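Local coordinates for protein putative hydroxymethylglutaryl-CoA synthase (Streptococcus mutans, PDB 3SQZ) that probably catalyses the condensation of acetyl-CoA with acetoacetyl-CoA to 3-hydroxy-3-methylglutaryl-CoA, as thiolase-fold HMG-CoA synthases do, and binds coenzyme A, at residues S185-G190 and I384-A389; A175-G180 and P228-M233; T245-Y250 and T259-F264. One frame throughout, in Å; residues are numbered along the deposited sequence.

Interaction 1 (S185-G190 and I384-A389); sequences STQGAG and IFFEEA. With COA (coenzyme A), chain D.
A single glutamine amide, that of Gln187, is set against the rims of two consecutive phenylalanines, Phe385 and Phe386, although its polar atoms are committed to other partners. The contact belongs to the thiolase fold: Gln187 leads into strand 188-198 of the mixed sheet, and the two phenylalanines stand where helix 378-385 gives out, Phe386 being the first residue to leave helical geometry. Gln187 CD lies 3.7 Å from Phe385 CE2, with OE1 in the plane of that ring at its edge and the amide turned 77° from the ring. The same OE1 also meets the edge of Phe386, 3.6 Å from its CZ, here with the planes only 41° apart. The glutamine reaches this far because CG stands anti to the carbonyl carbon and the chain runs extended beyond it. What fixes the amide lies outside the pair of segments: OE1 accepts the backbone N-H groups of Tyr177 and Gly178, while NE2 bonds to Tyr381 OH one turn back in the helix. With both ends of the amide held, its rotation is settled, and the buried polar atoms are satisfied beside the aromatic rims. Next along the strand, Gly188 O lies near the rim of Phe385, 4.2 Å from its CZ. Just upstream the chain borders the coenzyme A pocket, where the pantetheine N8P donates to Thr186 OG1 at 2.9 Å, a bent bond with an N-H...O angle of 136°; that hydroxyl is also bonded to Gly183 O.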
# COMPACT_ATOMS: atom_id res chain seq x y z
N SER A 185 -6.74 -2.19 16.05
CA SER A 185 -5.84 -3.30 15.78
C SER A 185 -5.46 -3.44 14.31
O SER A 185 -4.61 -4.26 13.99
CB SER A 185 -6.47 -4.60 16.27
OG SER A 185 -7.72 -4.78 15.63
N THR A 186 -6.11 -2.68 13.43
CA THR A 186 -5.79 -2.71 12.00
C THR A 186 -5.27 -1.36 11.51
O THR A 186 -5.57 -0.91 10.39
CB THR A 186 -6.98 -3.21 11.14
OG1 THR A 186 -8.12 -2.36 11.32
CG2 THR A 186 -7.35 -4.62 11.53
N GLN A 187 -4.45 -0.74 12.35
CA GLN A 187 -3.74 0.48 12.01
C GLN A 187 -2.42 0.15 11.30
O GLN A 187 -2.08 -1.03 11.13
CB GLN A 187 -3.55 1.32 13.28
CG GLN A 187 -4.88 1.89 13.74
CD GLN A 187 -4.86 2.68 15.03
OE1 GLN A 187 -5.62 3.64 15.18
NE2 GLN A 187 -4.04 2.26 15.99
N GLY A 188 -1.69 1.17 10.85
CA GLY A 188 -0.43 0.97 10.17
C GLY A 188 -0.01 2.20 9.40
O GLY A 188 -0.70 3.22 9.42
N ALA A 189 1.14 2.12 8.75
CA ALA A 189 1.67 3.27 8.01
C ALA A 189 2.70 2.79 7.01
O ALA A 189 3.52 1.93 7.33
CB ALA A 189 2.30 4.27 8.96
N GLY A 190 2.68 3.35 5.80
CA GLY A 190 3.72 3.02 4.84
C GLY A 190 3.39 3.52 3.46
O GLY A 190 2.27 3.97 3.18
N ILE A 384 1.84 9.68 20.55
CA ILE A 384 2.52 9.99 19.30
C ILE A 384 1.59 9.84 18.09
O ILE A 384 1.52 10.72 17.23
CB ILE A 384 3.77 9.10 19.14
CG1 ILE A 384 4.83 9.53 20.17
CG2 ILE A 384 4.33 9.18 17.74
CD1 ILE A 384 6.02 8.59 20.27
N PHE A 385 0.85 8.74 18.01
CA PHE A 385 0.08 8.47 16.80
C PHE A 385 -1.07 9.46 16.64
O PHE A 385 -1.43 9.80 15.51
CB PHE A 385 -0.46 7.04 16.83
CG PHE A 385 -0.83 6.48 15.47
CD1 PHE A 385 -0.00 6.65 14.36
CD2 PHE A 385 -1.99 5.73 15.32
CE1 PHE A 385 -0.34 6.08 13.13
CE2 PHE A 385 -2.31 5.16 14.11
CZ PHE A 385 -1.49 5.34 13.01
N PHE A 386 -1.63 9.92 17.75
CA PHE A 386 -2.82 10.77 17.70
C PHE A 386 -2.53 12.24 17.93
O PHE A 386 -3.45 13.06 18.01
CB PHE A 386 -3.90 10.23 18.64
CG PHE A 386 -4.35 8.85 18.27
CD1 PHE A 386 -3.86 7.74 18.95
CD2 PHE A 386 -5.19 8.64 17.19
CE1 PHE A 386 -4.24 6.46 18.59
CE2 PHE A 386 -5.57 7.36 16.83
CZ PHE A 386 -5.09 6.27 17.53
N GLU A 387 -1.25 12.59 17.99
CA GLU A 387 -0.88 13.99 18.08
C GLU A 387 -1.44 14.76 16.89
O GLU A 387 -1.44 14.26 15.77
CB GLU A 387 0.65 14.13 18.12
CG GLU A 387 1.10 15.56 18.32
CD GLU A 387 2.60 15.73 18.38
OE1 GLU A 387 3.32 14.73 18.54
OE2 GLU A 387 3.05 16.89 18.28
N GLU A 388 -1.93 15.97 17.14
CA GLU A 388 -2.38 16.86 16.08
C GLU A 388 -1.63 18.18 16.19
O GLU A 388 -1.15 18.55 17.26
CB GLU A 388 -3.90 17.07 16.13
CG GLU A 388 -4.68 15.78 15.89
CD GLU A 388 -6.18 15.98 15.77
OE1 GLU A 388 -6.93 15.34 16.53
OE2 GLU A 388 -6.62 16.76 14.88
N ALA A 389 -1.49 18.88 15.06
CA ALA A 389 -0.76 20.15 15.05
C ALA A 389 -1.47 21.19 15.90
O ALA A 389 -2.70 21.31 15.86
CB ALA A 389 -0.59 20.65 13.62
N1A COA D . -8.43 -16.59 19.33
C2A COA D . -8.43 -16.63 17.98
N3A COA D . -9.25 -15.76 17.26
C4A COA D . -10.04 -14.88 17.93
C5A COA D . -10.04 -14.84 19.33
C6A COA D . -9.25 -15.68 20.02
N6A COA D . -9.24 -15.65 21.45
N7A COA D . -10.92 -13.87 19.73
C8A COA D . -11.46 -13.32 18.64
N9A COA D . -10.91 -13.98 17.52
C1B COA D . -11.10 -13.61 16.12
C2B COA D . -12.27 -14.08 15.22
O2B COA D . -13.10 -15.15 15.38
C3B COA D . -11.91 -13.42 13.91
O3B COA D . -11.60 -14.07 12.74
P3B COA D . -12.68 -14.73 11.84
O7A COA D . -13.44 -13.61 11.05
O8A COA D . -11.86 -15.64 10.87
O9A COA D . -13.62 -15.54 12.69
C4B COA D . -11.28 -12.16 14.37
O4B COA D . -10.34 -12.64 15.34
C5B COA D . -11.94 -10.83 14.41
O5B COA D . -12.90 -10.95 15.43
P1A COA D . -13.85 -9.73 15.76
O1A COA D . -14.64 -9.29 14.47
O2A COA D . -14.80 -10.12 16.88
O3A COA D . -12.89 -8.55 16.23
P2A COA D . -13.30 -7.01 16.27
O4A COA D . -14.82 -6.84 16.65
O5A COA D . -12.43 -6.30 17.28
O6A COA D . -13.06 -6.38 14.82
CBP COA D . -12.01 -6.05 12.65
CCP COA D . -12.09 -6.86 13.93
CDP COA D . -13.32 -6.15 11.94
CEP COA D . -10.92 -6.59 11.76
CAP COA D . -11.72 -4.63 13.04
OAP COA D . -10.42 -4.47 13.46
C9P COA D . -12.06 -3.64 11.94
O9P COA D . -13.22 -3.31 11.69
N8P COA D . -10.91 -3.05 11.23
C7P COA D . -11.10 -2.22 10.06
C6P COA D . -11.52 -2.99 8.83
C5P COA D . -11.57 -2.13 7.56
O5P COA D . -10.94 -1.10 7.48
N4P COA D . -12.32 -2.61 6.43
C3P COA D . -12.30 -1.85 5.17
C2P COA D . -11.57 -2.49 4.02
S1P COA D . -11.93 -4.19 3.72

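Interaction 2 (A175-G180 and P228-M233); sequences AKYGIG and PYVNGM. With COA (coenzyme A), chain D.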
# COMPACT_ATOMS: atom_id res chain seq x y z
N ALA A 175 -3.01 4.42 8.35
CA ALA A 175 -4.29 3.88 8.78
C ALA A 175 -4.44 4.13 10.27
O ALA A 175 -3.72 3.57 11.09
CB ALA A 175 -4.38 2.40 8.45
N LYS A 176 -5.40 5.00 10.60
CA LYS A 176 -5.57 5.53 11.94
C LYS A 176 -7.06 5.45 12.27
O LYS A 176 -7.87 6.12 11.62
CB LYS A 176 -5.05 6.97 11.96
CG LYS A 176 -5.10 7.67 13.30
CD LYS A 176 -4.43 9.04 13.24
CE LYS A 176 -2.93 8.92 12.96
NZ LYS A 176 -2.24 10.24 12.93
N TYR A 177 -7.42 4.63 13.26
CA TYR A 177 -8.82 4.33 13.53
C TYR A 177 -9.31 4.89 14.86
O TYR A 177 -10.51 5.15 15.00
CB TYR A 177 -9.07 2.82 13.52
CG TYR A 177 -9.06 2.16 12.17
CD1 TYR A 177 -10.24 1.80 11.53
CD2 TYR A 177 -7.86 1.84 11.54
CE1 TYR A 177 -10.23 1.14 10.32
CE2 TYR A 177 -7.83 1.20 10.32
CZ TYR A 177 -9.01 0.85 9.72
OH TYR A 177 -8.96 0.19 8.50
N GLY A 178 -8.42 5.03 15.83
CA GLY A 178 -8.78 5.60 17.11
C GLY A 178 -8.63 4.65 18.29
O GLY A 178 -8.83 3.44 18.19
N ILE A 179 -8.26 5.22 19.43
CA ILE A 179 -8.13 4.46 20.66
C ILE A 179 -9.45 3.79 21.04
O ILE A 179 -10.49 4.45 21.10
CB ILE A 179 -7.67 5.37 21.81
CG1 ILE A 179 -6.28 5.93 21.50
CG2 ILE A 179 -7.68 4.61 23.14
CD1 ILE A 179 -5.82 7.02 22.43
N GLY A 180 -9.40 2.49 21.33
CA GLY A 180 -10.57 1.79 21.83
C GLY A 180 -11.54 1.34 20.75
O GLY A 180 -12.55 0.72 21.06
N PRO A 228 -11.81 6.93 10.40
CA PRO A 228 -12.96 6.51 9.61
C PRO A 228 -14.10 5.94 10.45
O PRO A 228 -13.91 5.57 11.61
CB PRO A 228 -12.38 5.40 8.73
CG PRO A 228 -11.31 4.81 9.57
CD PRO A 228 -10.70 5.97 10.29
N TYR A 229 -15.27 5.89 9.83
CA TYR A 229 -16.38 5.08 10.31
C TYR A 229 -16.34 3.77 9.54
O TYR A 229 -16.08 3.76 8.34
CB TYR A 229 -17.71 5.81 10.12
CG TYR A 229 -17.72 7.11 10.87
CD1 TYR A 229 -17.65 7.13 12.25
CD2 TYR A 229 -17.74 8.32 10.19
CE1 TYR A 229 -17.61 8.33 12.94
CE2 TYR A 229 -17.70 9.51 10.87
CZ TYR A 229 -17.64 9.51 12.24
OH TYR A 229 -17.60 10.71 12.91
N VAL A 230 -16.58 2.66 10.23
CA VAL A 230 -16.45 1.36 9.59
C VAL A 230 -17.35 0.33 10.24
O VAL A 230 -17.47 0.28 11.47
CB VAL A 230 -14.96 0.88 9.55
CG1 VAL A 230 -14.32 0.93 10.93
CG2 VAL A 230 -14.82 -0.50 8.92
N ASN A 231 -18.00 -0.48 9.41
CA ASN A 231 -18.75 -1.65 9.86
C ASN A 231 -17.91 -2.83 9.42
O ASN A 231 -17.94 -3.23 8.25
CB ASN A 231 -20.13 -1.65 9.19
CG ASN A 231 -21.02 -2.80 9.64
OD1 ASN A 231 -22.25 -2.68 9.67
ND2 ASN A 231 -20.41 -3.93 9.98
N GLY A 232 -17.11 -3.37 10.33
CA GLY A 232 -16.10 -4.35 9.97
C GLY A 232 -16.64 -5.60 9.32
O GLY A 232 -16.14 -6.06 8.30
N MET A 233 -17.69 -6.16 9.90
CA MET A 233 -18.26 -7.40 9.37
C MET A 233 -18.88 -7.18 8.00
O MET A 233 -18.73 -8.00 7.09
CB MET A 233 -19.29 -7.95 10.35
N1A COA D . -8.43 -16.59 19.33
C2A COA D . -8.43 -16.63 17.98
N3A COA D . -9.25 -15.76 17.26
C4A COA D . -10.04 -14.88 17.93
C5A COA D . -10.04 -14.84 19.33
C6A COA D . -9.25 -15.68 20.02
N6A COA D . -9.24 -15.65 21.45
N7A COA D . -10.92 -13.87 19.73
C8A COA D . -11.46 -13.32 18.64
N9A COA D . -10.91 -13.98 17.52
C1B COA D . -11.10 -13.61 16.12
C2B COA D . -12.27 -14.08 15.22
O2B COA D . -13.10 -15.15 15.38
C3B COA D . -11.91 -13.42 13.91
O3B COA D . -11.60 -14.07 12.74
P3B COA D . -12.68 -14.73 11.84
O7A COA D . -13.44 -13.61 11.05
O8A COA D . -11.86 -15.64 10.87
O9A COA D . -13.62 -15.54 12.69
C4B COA D . -11.28 -12.16 14.37
O4B COA D . -10.34 -12.64 15.34
C5B COA D . -11.94 -10.83 14.41
O5B COA D . -12.90 -10.95 15.43
P1A COA D . -13.85 -9.73 15.76
O1A COA D . -14.64 -9.29 14.47
O2A COA D . -14.80 -10.12 16.88
O3A COA D . -12.89 -8.55 16.23
P2A COA D . -13.30 -7.01 16.27
O4A COA D . -14.82 -6.84 16.65
O5A COA D . -12.43 -6.30 17.28
O6A COA D . -13.06 -6.38 14.82
CBP COA D . -12.01 -6.05 12.65
CCP COA D . -12.09 -6.86 13.93
CDP COA D . -13.32 -6.15 11.94
CEP COA D . -10.92 -6.59 11.76
CAP COA D . -11.72 -4.63 13.04
OAP COA D . -10.42 -4.47 13.46
C9P COA D . -12.06 -3.64 11.94
O9P COA D . -13.22 -3.31 11.69
N8P COA D . -10.91 -3.05 11.23
C7P COA D . -11.10 -2.22 10.06
C6P COA D . -11.52 -2.99 8.83
C5P COA D . -11.57 -2.13 7.56
O5P COA D . -10.94 -1.10 7.48
N4P COA D . -12.32 -2.61 6.43
C3P COA D . -12.30 -1.85 5.17
C2P COA D . -11.57 -2.49 4.02
S1P COA D . -11.93 -4.19 3.72
O HOH W 1 -12.63 3.93 13.54
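Pro228 opens the segment by packing on both backbone and ring of the 175-180 loop: its CD lies 3.1 Å from Lys176 O, and its CG is 3.7 Å from Tyr177 CD1, the two side chains crossing at about a right angle. Its own carbonyl O joins the loop through a water, which donates to Tyr177 O and to Pro228 O at 2.8 Å each. Two residues on, in short strand 229-230, Val230 divides its branches. CG1 comes to the edge of the tyrosine ring, 4.1 Å from CE1, while CG2, anti to the backbone N, is 3.9 Å from C5P of coenzyme A. Asn231 then takes the N-cap position of helix 232-254, and the CA of Gly232, in the first turn, comes within 3.5 Å of coenzyme A O9P. Phe219 of the partner strand 219-220 also packs on Tyr177, Pro228 and Val230. Held in this way, Tyr177 directs its hydroxyl at the pantetheine amide and donates to O5P at 2.6 Å, with O5P in the ring plane. The pocket wall thus pairs apolar carbon around the pantetheine arm with one short, directional hydrogen bond to its carbonyl, a combination suited to fixing the arm's position.

Interaction 3 (T245-Y250 and T259-F264); sequences TTWAEY and TDFAAF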
# COMPACT_ATOMS: atom_id res chain seq x y z
N THR A 245 -17.70 -11.88 -7.36
CA THR A 245 -18.42 -11.48 -8.57
C THR A 245 -17.48 -10.91 -9.63
O THR A 245 -17.67 -11.15 -10.82
CB THR A 245 -19.57 -10.49 -8.27
OG1 THR A 245 -19.06 -9.33 -7.59
CG2 THR A 245 -20.65 -11.15 -7.42
N THR A 246 -16.46 -10.17 -9.21
CA THR A 246 -15.52 -9.61 -10.18
C THR A 246 -14.67 -10.73 -10.79
O THR A 246 -14.43 -10.76 -11.99
CB THR A 246 -14.65 -8.51 -9.57
OG1 THR A 246 -15.49 -7.53 -8.93
CG2 THR A 246 -13.82 -7.82 -10.65
N TRP A 247 -14.24 -11.67 -9.95
CA TRP A 247 -13.43 -12.78 -10.45
C TRP A 247 -14.23 -13.69 -11.38
O TRP A 247 -13.71 -14.16 -12.40
CB TRP A 247 -12.83 -13.55 -9.27
CG TRP A 247 -12.09 -14.82 -9.62
CD1 TRP A 247 -12.35 -16.06 -9.11
CD2 TRP A 247 -10.97 -14.98 -10.51
NE1 TRP A 247 -11.47 -16.98 -9.63
CE2 TRP A 247 -10.62 -16.35 -10.50
CE3 TRP A 247 -10.23 -14.11 -11.33
CZ2 TRP A 247 -9.57 -16.87 -11.26
CZ3 TRP A 247 -9.18 -14.63 -12.09
CH2 TRP A 247 -8.87 -16.00 -12.04
N ALA A 248 -15.49 -13.94 -11.05
CA ALA A 248 -16.33 -14.75 -11.93
C ALA A 248 -16.43 -14.11 -13.31
O ALA A 248 -16.27 -14.77 -14.33
CB ALA A 248 -17.71 -14.95 -11.33
N GLU A 249 -16.69 -12.80 -13.33
CA GLU A 249 -16.85 -12.11 -14.59
C GLU A 249 -15.53 -11.99 -15.35
O GLU A 249 -15.50 -12.06 -16.58
CB GLU A 249 -17.50 -10.74 -14.36
CG GLU A 249 -17.78 -9.93 -15.63
CD GLU A 249 -18.85 -10.55 -16.52
OE1 GLU A 249 -19.59 -11.45 -16.07
OE2 GLU A 249 -18.95 -10.11 -17.69
N TYR A 250 -14.43 -11.84 -14.62
CA TYR A 250 -13.10 -11.77 -15.21
C TYR A 250 -12.78 -13.05 -15.98
O TYR A 250 -12.34 -13.02 -17.13
CB TYR A 250 -12.03 -11.53 -14.13
CG TYR A 250 -10.67 -11.22 -14.70
CD1 TYR A 250 -10.26 -9.91 -14.89
CD2 TYR A 250 -9.79 -12.24 -15.06
CE1 TYR A 250 -9.02 -9.61 -15.43
CE2 TYR A 250 -8.55 -11.96 -15.60
CZ TYR A 250 -8.17 -10.64 -15.79
OH TYR A 250 -6.95 -10.35 -16.33
N THR A 259 -5.72 -21.83 -12.52
CA THR A 259 -4.53 -22.58 -12.91
C THR A 259 -3.60 -21.84 -13.88
O THR A 259 -2.49 -22.30 -14.15
CB THR A 259 -4.90 -23.97 -13.49
OG1 THR A 259 -5.86 -23.80 -14.55
CG2 THR A 259 -5.50 -24.87 -12.41
N ASP A 260 -4.04 -20.70 -14.39
CA ASP A 260 -3.18 -19.90 -15.26
C ASP A 260 -2.17 -19.07 -14.47
O ASP A 260 -1.24 -18.50 -15.04
CB ASP A 260 -4.02 -18.99 -16.16
CG ASP A 260 -4.81 -19.78 -17.18
OD1 ASP A 260 -4.22 -20.67 -17.82
OD2 ASP A 260 -6.02 -19.52 -17.32
N PHE A 261 -2.33 -19.04 -13.15
CA PHE A 261 -1.54 -18.15 -12.31
C PHE A 261 -0.69 -18.91 -11.31
O PHE A 261 -1.09 -19.97 -10.82
CB PHE A 261 -2.48 -17.16 -11.62
CG PHE A 261 -3.27 -16.35 -12.59
CD1 PHE A 261 -2.69 -15.28 -13.23
CD2 PHE A 261 -4.57 -16.71 -12.92
CE1 PHE A 261 -3.40 -14.55 -14.16
CE2 PHE A 261 -5.28 -15.98 -13.85
CZ PHE A 261 -4.70 -14.90 -14.48
N ALA A 262 0.48 -18.35 -11.01
CA ALA A 262 1.39 -18.95 -10.04
C ALA A 262 1.15 -18.39 -8.64
O ALA A 262 1.60 -18.98 -7.66
CB ALA A 262 2.82 -18.70 -10.46
N ALA A 263 0.46 -17.25 -8.55
CA ALA A 263 0.18 -16.59 -7.28
C ALA A 263 -0.99 -15.65 -7.45
O ALA A 263 -1.23 -15.11 -8.55
CB ALA A 263 1.40 -15.82 -6.80
N PHE A 264 -1.72 -15.45 -6.36
CA PHE A 264 -2.81 -14.48 -6.31
C PHE A 264 -2.52 -13.52 -5.15
O PHE A 264 -2.25 -13.97 -4.04
CB PHE A 264 -4.15 -15.19 -6.09
CG PHE A 264 -5.32 -14.57 -6.84
CD1 PHE A 264 -5.72 -13.27 -6.57
CD2 PHE A 264 -6.03 -15.29 -7.80
CE1 PHE A 264 -6.79 -12.68 -7.25
CE2 PHE A 264 -7.11 -14.71 -8.48
CZ PHE A 264 -7.49 -13.41 -8.20
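Trp247 presents one face of its indole to Phe264, whose CE2 stands 4.0 Å above the indole plane and sits off-centre over it. This is a T-shaped pair, with the Phe264 edge toward the six-membered ring of Trp247, centroids 5.3 Å apart and planes at 85°. The far rim of the same indole serves a second aromatic: Phe261 comes alongside running the other way, and its CE2 approaches Trp247 CH2 to 4.0 Å, near the indole plane. One indole therefore meets two phenylalanines in different ways, face to one and edge to the other. It can do so because CG of Trp247 is anti to the backbone N (chi1 173°), sending the ring away from the helix axis and across to the other segment. All three rings are buried, and the contact is wholly apolar. Phe264 also stacks on Phe266 farther along its strand, and Leu258 touches Trp247 from the connecting loop. The cluster thereby packs helix 232-254 against the sheet at its outermost strand, 263-266: Phe261 and Phe264 both rest on Ala337 of the adjacent strand 335-342, while Trp247 reaches one strand further, to Ile349 of strand 346-354.

How the interactions relate
Interactions 1 and 2 sit side by side, their centres about 12 Å apart. They are joined directly: Lys176 NZ is 2.7 Å from Phe385 O, and strands 166-175 and 188-198 pair through Gly188 O and Ala175 N, 2.8 Å apart. Segments 175-180, 185-190 and 228-233 line the coenzyme A pocket, while the end of helix 378-385 backs the loop from behind. Interaction 3 follows interaction 2 along the chain and is nested inside the loop closed by interaction 1. Its centre lies about 34 Å from that of interaction 1 and about 30 Å from that of interaction 2, yet helix 232-254 runs from interaction 2 to interaction 3, and the mixed sheet reaches both interactions 1 and 3, linking the pocket wall to the far edge of the sheet.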